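Local coordinates for catalase (Corynebacterium glutamicum, PDB 4B7H), which breaks hydrogen peroxide down to water and oxygen at a haem iron, and is inhibited by nitric oxide, at residues E2-D7 with I311-P316; F179-P184 with P489-Y494; E324-D329 with P368-I373. All coordinates share one frame; numbering follows the deposited sequence.

Overall arrangement
From the N terminus, interaction 1 closes first: the end of strand 305-314 comes back to residues 2-7, which lead into helix 7-11, closing a loop of some 300 residues. Within it begins interaction 2, where the end of helix 173-182 meets helix 487-498 far down the chain, so the two loops cross. Interaction 3 opens after interaction 1 has closed and joins 324-329 to 368-373 over a short loop that falls within the span of interaction 2. Interactions 1 and 3 lie near each other, centres about 16 Å apart, the first on the antiparallel sheet, the other beside the haem pocket; interaction 2, centred about 45 Å from interaction 1, ties the C-terminal helices to the catalase core.

Interaction 1: residues E2-D7 with I311-P316; sequences EKSAAD and ILNRNP
Arg314 reaches across to Asp7 and grips it side-on, with NE and NH2 both directed at OD1. The NE to OD1 distance is 2.9 Å, and the nitrogen meets the oxygen nearly along its C-O bond, while NH2 takes the syn lone pair. Carboxylate and guanidinium planes are only 11° apart, so the salt bridge is almost flat. The same NH2 gives a second, straighter bond to the Glu2 backbone O at 2.8 Å, again within the guanidinium plane. Three in-plane bonds, two on the NE/NH2 side to Asp7 and one from NH2 on the side of NH1 to Glu2 O, hold the guanidinium against rotation; it gets there because the arginine chain bends at chi2 and chi3 (69° and 62°).

Beside this grip, Ser4 OG donates to Asn313 OD1 at 2.8 Å and accepts from Ala6 N at 3.0 Å. Asp7 OD2 answers from its own segment, receiving Ser4 N at 3.0 Å from above the carboxylate plane. Ser4 and Asp7 form a capping box in the turn leading into helix 7-11, and through Asp7 one carboxylate serves both the cap and the salt bridge.

The tight part ends there. The exposed side chains of Glu2 and Lys3 stay clear of residues 311-316, and Glu2 is poorly ordered, contributing its carbonyl rather than its carboxylate.

Asn313 and Arg314 form a classic beta bulge opposite Phe77 of strand 73-82, consistent with their both turning toward the N-terminal segment. Glu79 of that strand binds Asn313 ND2 and Ala5 N, so residues 2-7 lie against the neighbouring antiparallel strands 305-314 and 73-82.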
loop_
_atom_site.group_PDB
_atom_site.type_symbol
_atom_site.label_atom_id
_atom_site.label_comp_id
_atom_site.label_asym_id
_atom_site.label_seq_id
_atom_site.Cartn_x
_atom_site.Cartn_y
_atom_site.Cartn_z
ATOM N N GLU A 2 -30.143 15.199 23.277
ATOM C CA GLU A 2 -30.705 14.468 22.137
ATOM C C GLU A 2 -29.930 13.162 21.882
ATOM O O GLU A 2 -28.822 13.165 21.340
ATOM C CB GLU A 2 -30.883 15.346 20.883
ATOM C CG GLU A 2 -31.660 16.641 21.182
ATOM C CD GLU A 2 -31.877 17.537 19.970
ATOM O OE1 GLU A 2 -30.901 18.146 19.483
ATOM O OE2 GLU A 2 -33.040 17.652 19.522
ATOM N N LYS A 3 -30.520 12.055 22.331
ATOM C CA LYS A 3 -29.950 10.722 22.170
ATOM C C LYS A 3 -30.234 10.195 20.774
ATOM O O LYS A 3 -31.184 10.621 20.119
ATOM C CB LYS A 3 -30.576 9.751 23.171
ATOM C CG LYS A 3 -30.589 10.228 24.605
ATOM C CD LYS A 3 -31.977 10.067 25.214
ATOM C CE LYS A 3 -32.675 11.410 25.370
ATOM N NZ LYS A 3 -32.806 12.138 24.079
ATOM N N SER A 4 -29.416 9.251 20.330
ATOM C CA SER A 4 -29.658 8.578 19.064
ATOM C C SER A 4 -29.391 7.101 19.239
ATOM O O SER A 4 -28.475 6.719 19.974
ATOM C CB SER A 4 -28.726 9.113 17.981
ATOM O OG SER A 4 -28.870 8.345 16.802
ATOM N N ALA A 5 -30.159 6.263 18.546
ATOM C CA ALA A 5 -29.886 4.829 18.537
ATOM C C ALA A 5 -28.515 4.539 17.935
ATOM O O ALA A 5 -27.951 3.462 18.137
ATOM C CB ALA A 5 -30.967 4.079 17.777
ATOM N N ALA A 6 -27.971 5.506 17.201
ATOM C CA ALA A 6 -26.660 5.343 16.582
ATOM C C ALA A 6 -25.492 5.702 17.507
ATOM O O ALA A 6 -24.333 5.562 17.108
ATOM C CB ALA A 6 -26.580 6.151 15.288
ATOM N N ASP A 7 -25.787 6.163 18.725
ATOM C CA ASP A 7 -24.736 6.575 19.666
ATOM C C ASP A 7 -23.698 5.480 19.929
ATOM O O ASP A 7 -22.495 5.753 19.957
ATOM C CB ASP A 7 -25.344 7.058 20.990
ATOM C CG ASP A 7 -26.028 8.410 20.864
ATOM O OD1 ASP A 7 -25.783 9.103 19.858
ATOM O OD2 ASP A 7 -26.802 8.783 21.775
ATOM N N ILE A 311 -34.783 8.826 10.036
ATOM C CA ILE A 311 -34.490 10.170 10.507
ATOM C C ILE A 311 -32.988 10.289 10.727
ATOM O O ILE A 311 -32.346 9.335 11.175
ATOM C CB ILE A 311 -35.287 10.472 11.811
ATOM C CG1 ILE A 311 -35.054 11.902 12.300
ATOM C CG2 ILE A 311 -34.998 9.430 12.901
ATOM C CD1 ILE A 311 -36.001 12.320 13.424
ATOM N N LEU A 312 -32.419 11.436 10.367
ATOM C CA LEU A 312 -30.997 11.666 10.603
ATOM C C LEU A 312 -30.875 12.576 11.817
ATOM O O LEU A 312 -31.263 13.754 11.758
ATOM C CB LEU A 312 -30.326 12.304 9.385
ATOM C CG LEU A 312 -30.507 11.550 8.064
ATOM C CD1 LEU A 312 -29.770 12.258 6.926
ATOM C CD2 LEU A 312 -30.044 10.105 8.197
ATOM N N ASN A 313 -30.355 12.034 12.916
ATOM C CA ASN A 313 -30.308 12.792 14.166
ATOM C C ASN A 313 -28.948 12.838 14.864
ATOM O O ASN A 313 -28.862 13.242 16.021
ATOM C CB ASN A 313 -31.395 12.306 15.143
ATOM C CG ASN A 313 -31.202 10.856 15.573
ATOM O OD1 ASN A 313 -30.202 10.211 15.229
ATOM N ND2 ASN A 313 -32.161 10.337 16.336
ATOM N N ARG A 314 -27.886 12.444 14.167
ATOM C CA ARG A 314 -26.563 12.451 14.773
ATOM C C ARG A 314 -25.501 12.781 13.737
ATOM O O ARG A 314 -25.375 12.087 12.725
ATOM C CB ARG A 314 -26.282 11.089 15.420
ATOM C CG ARG A 314 -24.823 10.881 15.875
ATOM C CD ARG A 314 -24.442 11.760 17.079
ATOM N NE ARG A 314 -25.270 11.428 18.234
ATOM C CZ ARG A 314 -26.165 12.241 18.787
ATOM N NH1 ARG A 314 -26.325 13.477 18.328
ATOM N NH2 ARG A 314 -26.888 11.821 19.820
ATOM N N ASN A 315 -24.740 13.840 13.988
ATOM C CA ASN A 315 -23.589 14.161 13.160
ATOM C C ASN A 315 -22.448 13.205 13.497
ATOM O O ASN A 315 -22.375 12.693 14.622
ATOM C CB ASN A 315 -23.130 15.602 13.409
ATOM C CG ASN A 315 -23.946 16.629 12.638
ATOM O OD1 ASN A 315 -24.237 17.722 13.139
ATOM N ND2 ASN A 315 -24.306 16.288 11.411
ATOM N N PRO A 316 -21.545 12.956 12.534
ATOM C CA PRO A 316 -20.369 12.156 12.904
ATOM C C PRO A 316 -19.542 12.830 14.011
ATOM O O PRO A 316 -19.573 14.058 14.146
ATOM C CB PRO A 316 -19.552 12.113 11.605
ATOM C CG PRO A 316 -20.002 13.299 10.817
ATOM C CD PRO A 316 -21.451 13.503 11.169
#

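Interaction 2: residues F179-P184 with P489-Y494; sequences FWTRAP and PRVYDY
Arg182 lays its guanidinium flat on that of Arg490, centres 4.2 Å apart and planes at 18°, while its CG sits over the same face of the Arg490 group. Other partners probably temper the like charges: Asp178 forms a salt bridge with Arg182 NE, and Thr413 O of a second subunit accepts from Arg182 NH1.

Arg490 is held in turn by Thr181, side-on. Its NE donates to Thr181 OG1 at 3.0 Å and its NH2 to Thr181 O, also at 3.0 Å, the latter from above the carbonyl plane. A bend at chi3 (63°) turns the guanidinium back to this helix end. Thr181 OG1 is also bonded to Trp177 O, one turn earlier.

The threonine methyl CG2 faces the other helix, 3.9 Å from both Val491 CG2 and Tyr494 CB. Tyr494 extends past it, with CE1 3.4 Å from Trp180 O, and its OH bonds to Ser186 OG.

The contact therefore packs the C-terminal end of helix 173-182 on helix 487-498, with helix 187-194 touching both Trp180 and Tyr494, while helix 500-514 packs on Tyr492, whose CB points away from 179-184.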
loop_
_atom_site.group_PDB
_atom_site.type_symbol
_atom_site.label_atom_id
_atom_site.label_comp_id
_atom_site.label_asym_id
_atom_site.label_seq_id
_atom_site.Cartn_x
_atom_site.Cartn_y
_atom_site.Cartn_z
ATOM N N PHE A 179 -19.729 10.331 -25.540
ATOM C CA PHE A 179 -20.081 9.074 -24.892
ATOM C C PHE A 179 -21.593 8.895 -24.811
ATOM O O PHE A 179 -22.116 7.851 -25.212
ATOM C CB PHE A 179 -19.482 8.929 -23.489
ATOM C CG PHE A 179 -19.900 7.647 -22.812
ATOM C CD1 PHE A 179 -19.270 6.446 -23.131
ATOM C CD2 PHE A 179 -20.965 7.624 -21.916
ATOM C CE1 PHE A 179 -19.672 5.251 -22.554
ATOM C CE2 PHE A 179 -21.379 6.423 -21.338
ATOM C CZ PHE A 179 -20.722 5.236 -21.657
ATOM N N TRP A 180 -22.295 9.902 -24.297
ATOM C CA TRP A 180 -23.741 9.775 -24.112
ATOM C C TRP A 180 -24.483 9.464 -25.413
ATOM O O TRP A 180 -25.353 8.592 -25.436
ATOM C CB TRP A 180 -24.323 11.028 -23.470
ATOM C CG TRP A 180 -24.212 11.097 -21.964
ATOM C CD1 TRP A 180 -24.219 10.050 -21.073
ATOM C CD2 TRP A 180 -24.117 12.294 -21.177
ATOM N NE1 TRP A 180 -24.124 10.534 -19.780
ATOM C CE2 TRP A 180 -24.060 11.903 -19.820
ATOM C CE3 TRP A 180 -24.069 13.656 -21.490
ATOM C CZ2 TRP A 180 -23.970 12.833 -18.778
ATOM C CZ3 TRP A 180 -23.968 14.575 -20.460
ATOM C CH2 TRP A 180 -23.920 14.161 -19.118
ATOM N N THR A 181 -24.149 10.170 -26.493
ATOM C CA THR A 181 -24.830 9.913 -27.767
ATOM C C THR A 181 -24.445 8.582 -28.407
ATOM O O THR A 181 -25.218 8.023 -29.187
ATOM C CB THR A 181 -24.621 11.045 -28.797
ATOM O OG1 THR A 181 -23.234 11.135 -29.149
ATOM C CG2 THR A 181 -25.112 12.373 -28.250
ATOM N N ARG A 182 -23.252 8.078 -28.102
ATOM C CA ARG A 182 -22.843 6.780 -28.626
ATOM C C ARG A 182 -23.319 5.639 -27.725
ATOM O O ARG A 182 -23.257 4.472 -28.113
ATOM C CB ARG A 182 -21.330 6.736 -28.859
ATOM C CG ARG A 182 -20.884 7.662 -29.988
ATOM C CD ARG A 182 -19.371 7.649 -30.228
ATOM N NE ARG A 182 -19.053 8.582 -31.300
ATOM C CZ ARG A 182 -19.155 8.288 -32.592
ATOM N NH1 ARG A 182 -19.533 7.071 -32.971
ATOM N NH2 ARG A 182 -18.885 9.209 -33.507
ATOM N N ALA A 183 -23.812 5.985 -26.535
ATOM C CA ALA A 183 -24.426 5.021 -25.621
ATOM C C ALA A 183 -25.841 5.494 -25.320
ATOM O O ALA A 183 -26.124 5.960 -24.216
ATOM C CB ALA A 183 -23.606 4.905 -24.328
ATOM N N PRO A 184 -26.743 5.386 -26.307
ATOM C CA PRO A 184 -28.074 5.988 -26.204
ATOM C C PRO A 184 -28.938 5.408 -25.092
ATOM O O PRO A 184 -29.952 6.018 -24.754
ATOM C CB PRO A 184 -28.700 5.711 -27.579
ATOM C CG PRO A 184 -27.939 4.525 -28.114
ATOM C CD PRO A 184 -26.538 4.726 -27.608
ATOM N N PRO A 489 -24.405 17.326 -34.408
ATOM C CA PRO A 489 -25.540 16.573 -34.956
ATOM C C PRO A 489 -25.873 15.306 -34.168
ATOM O O PRO A 489 -27.047 14.935 -34.126
ATOM C CB PRO A 489 -25.080 16.218 -36.378
ATOM C CG PRO A 489 -23.592 16.295 -36.329
ATOM C CD PRO A 489 -23.297 17.409 -35.379
ATOM N N ARG A 490 -24.886 14.667 -33.540
ATOM C CA ARG A 490 -25.193 13.525 -32.680
ATOM C C ARG A 490 -26.097 13.944 -31.526
ATOM O O ARG A 490 -27.056 13.245 -31.186
ATOM C CB ARG A 490 -23.921 12.871 -32.132
ATOM C CG ARG A 490 -23.053 12.213 -33.196
ATOM C CD ARG A 490 -22.098 11.212 -32.578
ATOM N NE ARG A 490 -22.834 10.121 -31.947
ATOM C CZ ARG A 490 -23.250 9.032 -32.587
ATOM N NH1 ARG A 490 -22.983 8.872 -33.876
ATOM N NH2 ARG A 490 -23.929 8.098 -31.939
ATOM N N VAL A 491 -25.797 15.090 -30.922
ATOM C CA VAL A 491 -26.600 15.575 -29.807
ATOM C C VAL A 491 -27.993 16.008 -30.283
ATOM O O VAL A 491 -28.992 15.741 -29.613
ATOM C CB VAL A 491 -25.882 16.698 -29.034
ATOM C CG1 VAL A 491 -26.761 17.218 -27.908
ATOM C CG2 VAL A 491 -24.551 16.189 -28.477
ATOM N N TYR A 492 -28.068 16.647 -31.450
ATOM C CA TYR A 492 -29.365 17.022 -32.002
ATOM C C TYR A 492 -30.257 15.786 -32.173
ATOM O O TYR A 492 -31.438 15.808 -31.812
ATOM C CB TYR A 492 -29.214 17.734 -33.353
ATOM C CG TYR A 492 -28.424 19.032 -33.342
ATOM C CD1 TYR A 492 -28.343 19.829 -32.203
ATOM C CD2 TYR A 492 -27.750 19.458 -34.486
ATOM C CE1 TYR A 492 -27.616 21.012 -32.210
ATOM C CE2 TYR A 492 -27.032 20.635 -34.503
ATOM C CZ TYR A 492 -26.964 21.408 -33.363
ATOM O OH TYR A 492 -26.238 22.580 -33.386
ATOM N N ASP A 493 -29.692 14.724 -32.745
ATOM C CA ASP A 493 -30.443 13.500 -33.010
ATOM C C ASP A 493 -30.897 12.830 -31.720
ATOM O O ASP A 493 -32.021 12.346 -31.618
ATOM C CB ASP A 493 -29.582 12.507 -33.794
ATOM C CG ASP A 493 -29.361 12.918 -35.231
ATOM O OD1 ASP A 493 -30.067 13.820 -35.740
ATOM O OD2 ASP A 493 -28.473 12.307 -35.861
ATOM N N TYR A 494 -29.998 12.796 -30.741
ATOM C CA TYR A 494 -30.261 12.185 -29.448
ATOM C C TYR A 494 -31.483 12.833 -28.806
ATOM O O TYR A 494 -32.410 12.140 -28.383
ATOM C CB TYR A 494 -29.015 12.392 -28.607
ATOM C CG TYR A 494 -28.948 11.865 -27.191
ATOM C CD1 TYR A 494 -28.474 10.581 -26.922
ATOM C CD2 TYR A 494 -29.238 12.694 -26.114
ATOM C CE1 TYR A 494 -28.326 10.132 -25.610
ATOM C CE2 TYR A 494 -29.093 12.257 -24.810
ATOM C CZ TYR A 494 -28.647 10.981 -24.562
ATOM O OH TYR A 494 -28.495 10.577 -23.260
#

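Interaction 3: residues E324-D329 with P368-I373; sequences EQIALD and PVNRPI. Unlike the reference sequence in segment 324-329: Ile326 (reference Leu).
The carboxamide of Asn370 is clasped by the backbone of 325-327, using both of its ends. ND2 donates to Gln325 O at 3.1 Å, with an N-H...O angle of 158° and the acceptor lying 15° out of the amide plane. OD1 accepts from Ala327 N at 2.9 Å, the donor tilted somewhat from the carbonyl plane. One side chain thus bridges a carbonyl and an amide on either side of Ile326, and the two bonds fix the turn of the amide. Asn370 CG stands anti to its own carbonyl carbon (chi1 -66°), a setting that carries the amide across to residues 325-327. OD1 is shared, since Arg129 NH1 of strand 125-132 bonds to it too, so this buried oxygen has two donors.

The apolar contact is made by Val369 and Ile326. Val369 points its two methyls at Ile326, whose side chain it crosses at about a right angle. CG1 rests 3.8 Å from Ile326 CA, and CG2 lies at the same distance from Ile326 CD1. Ala327 CB packs beside the carboxamide, 3.7 Å from Asn370 OD1. All five touching residues are buried.

The surrounding polar partners tie these loops to their neighbours. Arg359, on helix 343-359, bonds to Glu324 O and Ile326 O, Tyr131 OH meets Val369 O, and Gln325 OE1 accepts from Gln386 N of a third subunit.

No regular helix or strand pairs the two segments; an asparagine side chain stands in for a backbone partner and joins two irregular loops. Segment 324-329 contributes Leu328 to the haem pocket of the catalase fold, and 368-373 packs against that segment: Leu328 touches the haem, and the Ile326 side chain comes within about 5 Å of it.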
loop_
_atom_site.group_PDB
_atom_site.type_symbol
_atom_site.label_atom_id
_atom_site.label_comp_id
_atom_site.label_asym_id
_atom_site.label_seq_id
_atom_site.Cartn_x
_atom_site.Cartn_y
_atom_site.Cartn_z
ATOM N N GLU A 324 -15.335 9.391 5.636
ATOM C CA GLU A 324 -14.395 9.072 4.559
ATOM C C GLU A 324 -14.097 7.572 4.528
ATOM O O GLU A 324 -14.024 6.977 3.451
ATOM C CB GLU A 324 -13.099 9.885 4.651
ATOM C CG GLU A 324 -12.107 9.589 3.517
ATOM C CD GLU A 324 -12.589 10.028 2.136
ATOM O OE1 GLU A 324 -13.475 10.912 2.047
ATOM O OE2 GLU A 324 -12.082 9.480 1.126
ATOM N N GLN A 325 -13.963 6.967 5.710
ATOM C CA GLN A 325 -13.623 5.547 5.837
ATOM C C GLN A 325 -14.817 4.587 5.862
ATOM O O GLN A 325 -14.620 3.370 5.949
ATOM C CB GLN A 325 -12.800 5.297 7.103
ATOM C CG GLN A 325 -11.435 5.942 7.080
ATOM C CD GLN A 325 -10.552 5.493 8.227
ATOM O OE1 GLN A 325 -9.353 5.255 8.040
ATOM N NE2 GLN A 325 -11.136 5.381 9.430
ATOM N N ILE A 326 -16.049 5.093 5.828
ATOM C CA ILE A 326 -17.169 4.167 5.716
ATOM C C ILE A 326 -17.053 3.434 4.383
ATOM O O ILE A 326 -16.556 3.988 3.395
ATOM C CB ILE A 326 -18.550 4.847 5.918
ATOM C CG1 ILE A 326 -19.585 3.814 6.378
ATOM C CG2 ILE A 326 -19.029 5.582 4.660
ATOM C CD1 ILE A 326 -20.894 4.421 6.862
ATOM N N ALA A 327 -17.450 2.167 4.384
ATOM C CA ALA A 327 -17.324 1.326 3.202
ATOM C C ALA A 327 -18.708 0.818 2.837
ATOM O O ALA A 327 -19.100 -0.294 3.208
ATOM C CB ALA A 327 -16.371 0.158 3.485
ATOM N N LEU A 328 -19.479 1.658 2.156
ATOM C CA LEU A 328 -20.857 1.308 1.823
ATOM C C LEU A 328 -20.843 0.405 0.594
ATOM O O LEU A 328 -20.097 0.651 -0.351
ATOM C CB LEU A 328 -21.679 2.578 1.605
ATOM C CG LEU A 328 -21.875 3.362 2.918
ATOM C CD1 LEU A 328 -22.182 4.838 2.686
ATOM C CD2 LEU A 328 -22.980 2.729 3.772
ATOM N N ASP A 329 -21.650 -0.648 0.610
ATOM C CA ASP A 329 -21.485 -1.735 -0.353
ATOM C C ASP A 329 -22.828 -2.428 -0.595
ATOM O O ASP A 329 -23.416 -2.973 0.335
ATOM C CB ASP A 329 -20.445 -2.699 0.238
ATOM C CG ASP A 329 -20.233 -3.959 -0.582
ATOM O OD1 ASP A 329 -20.788 -4.091 -1.695
ATOM O OD2 ASP A 329 -19.473 -4.831 -0.097
ATOM N N PRO A 368 -14.302 0.804 13.230
ATOM C CA PRO A 368 -15.524 1.037 14.008
ATOM C C PRO A 368 -16.811 1.243 13.182
ATOM O O PRO A 368 -17.824 0.601 13.478
ATOM C CB PRO A 368 -15.162 2.279 14.820
ATOM C CG PRO A 368 -13.691 2.052 15.126
ATOM C CD PRO A 368 -13.129 1.458 13.843
ATOM N N VAL A 369 -16.785 2.099 12.165
ATOM C CA VAL A 369 -18.016 2.402 11.432
ATOM C C VAL A 369 -18.461 1.234 10.530
ATOM O O VAL A 369 -19.627 1.159 10.116
ATOM C CB VAL A 369 -17.868 3.722 10.633
ATOM C CG1 VAL A 369 -17.000 3.527 9.412
ATOM C CG2 VAL A 369 -19.212 4.262 10.226
ATOM N N ASN A 370 -17.543 0.315 10.233
ATOM C CA ASN A 370 -17.850 -0.793 9.329
ATOM C C ASN A 370 -18.214 -2.107 10.016
ATOM O O ASN A 370 -18.725 -3.023 9.366
ATOM C CB ASN A 370 -16.709 -0.994 8.337
ATOM C CG ASN A 370 -16.558 0.186 7.405
ATOM O OD1 ASN A 370 -17.559 0.758 6.962
ATOM N ND2 ASN A 370 -15.314 0.580 7.118
ATOM N N ARG A 371 -17.962 -2.202 11.319
ATOM C CA ARG A 371 -18.323 -3.409 12.066
ATOM C C ARG A 371 -19.818 -3.477 12.315
ATOM O O ARG A 371 -20.437 -2.472 12.667
ATOM C CB ARG A 371 -17.640 -3.428 13.431
ATOM C CG ARG A 371 -16.149 -3.444 13.388
ATOM C CD ARG A 371 -15.599 -4.024 14.675
ATOM N NE ARG A 371 -15.929 -3.258 15.877
ATOM C CZ ARG A 371 -15.184 -2.266 16.358
ATOM N NH1 ARG A 371 -14.080 -1.889 15.723
ATOM N NH2 ARG A 371 -15.550 -1.638 17.470
ATOM N N PRO A 372 -20.409 -4.678 12.178
ATOM C CA PRO A 372 -21.827 -4.808 12.516
ATOM C C PRO A 372 -22.052 -4.790 14.032
ATOM O O PRO A 372 -21.091 -4.716 14.809
ATOM C CB PRO A 372 -22.201 -6.163 11.913
ATOM C CG PRO A 372 -20.930 -6.943 11.915
ATOM C CD PRO A 372 -19.842 -5.933 11.648
ATOM N N ILE A 373 -23.310 -4.834 14.459
ATOM C CA ILE A 373 -23.564 -4.847 15.892
ATOM C C ILE A 373 -23.408 -6.249 16.481
ATOM O O ILE A 373 -23.113 -6.390 17.663
ATOM C CB ILE A 373 -24.907 -4.209 16.275
ATOM C CG1 ILE A 373 -26.071 -4.950 15.620
ATOM C CG2 ILE A 373 -24.892 -2.735 15.913
ATOM C CD1 ILE A 373 -27.432 -4.526 16.152
#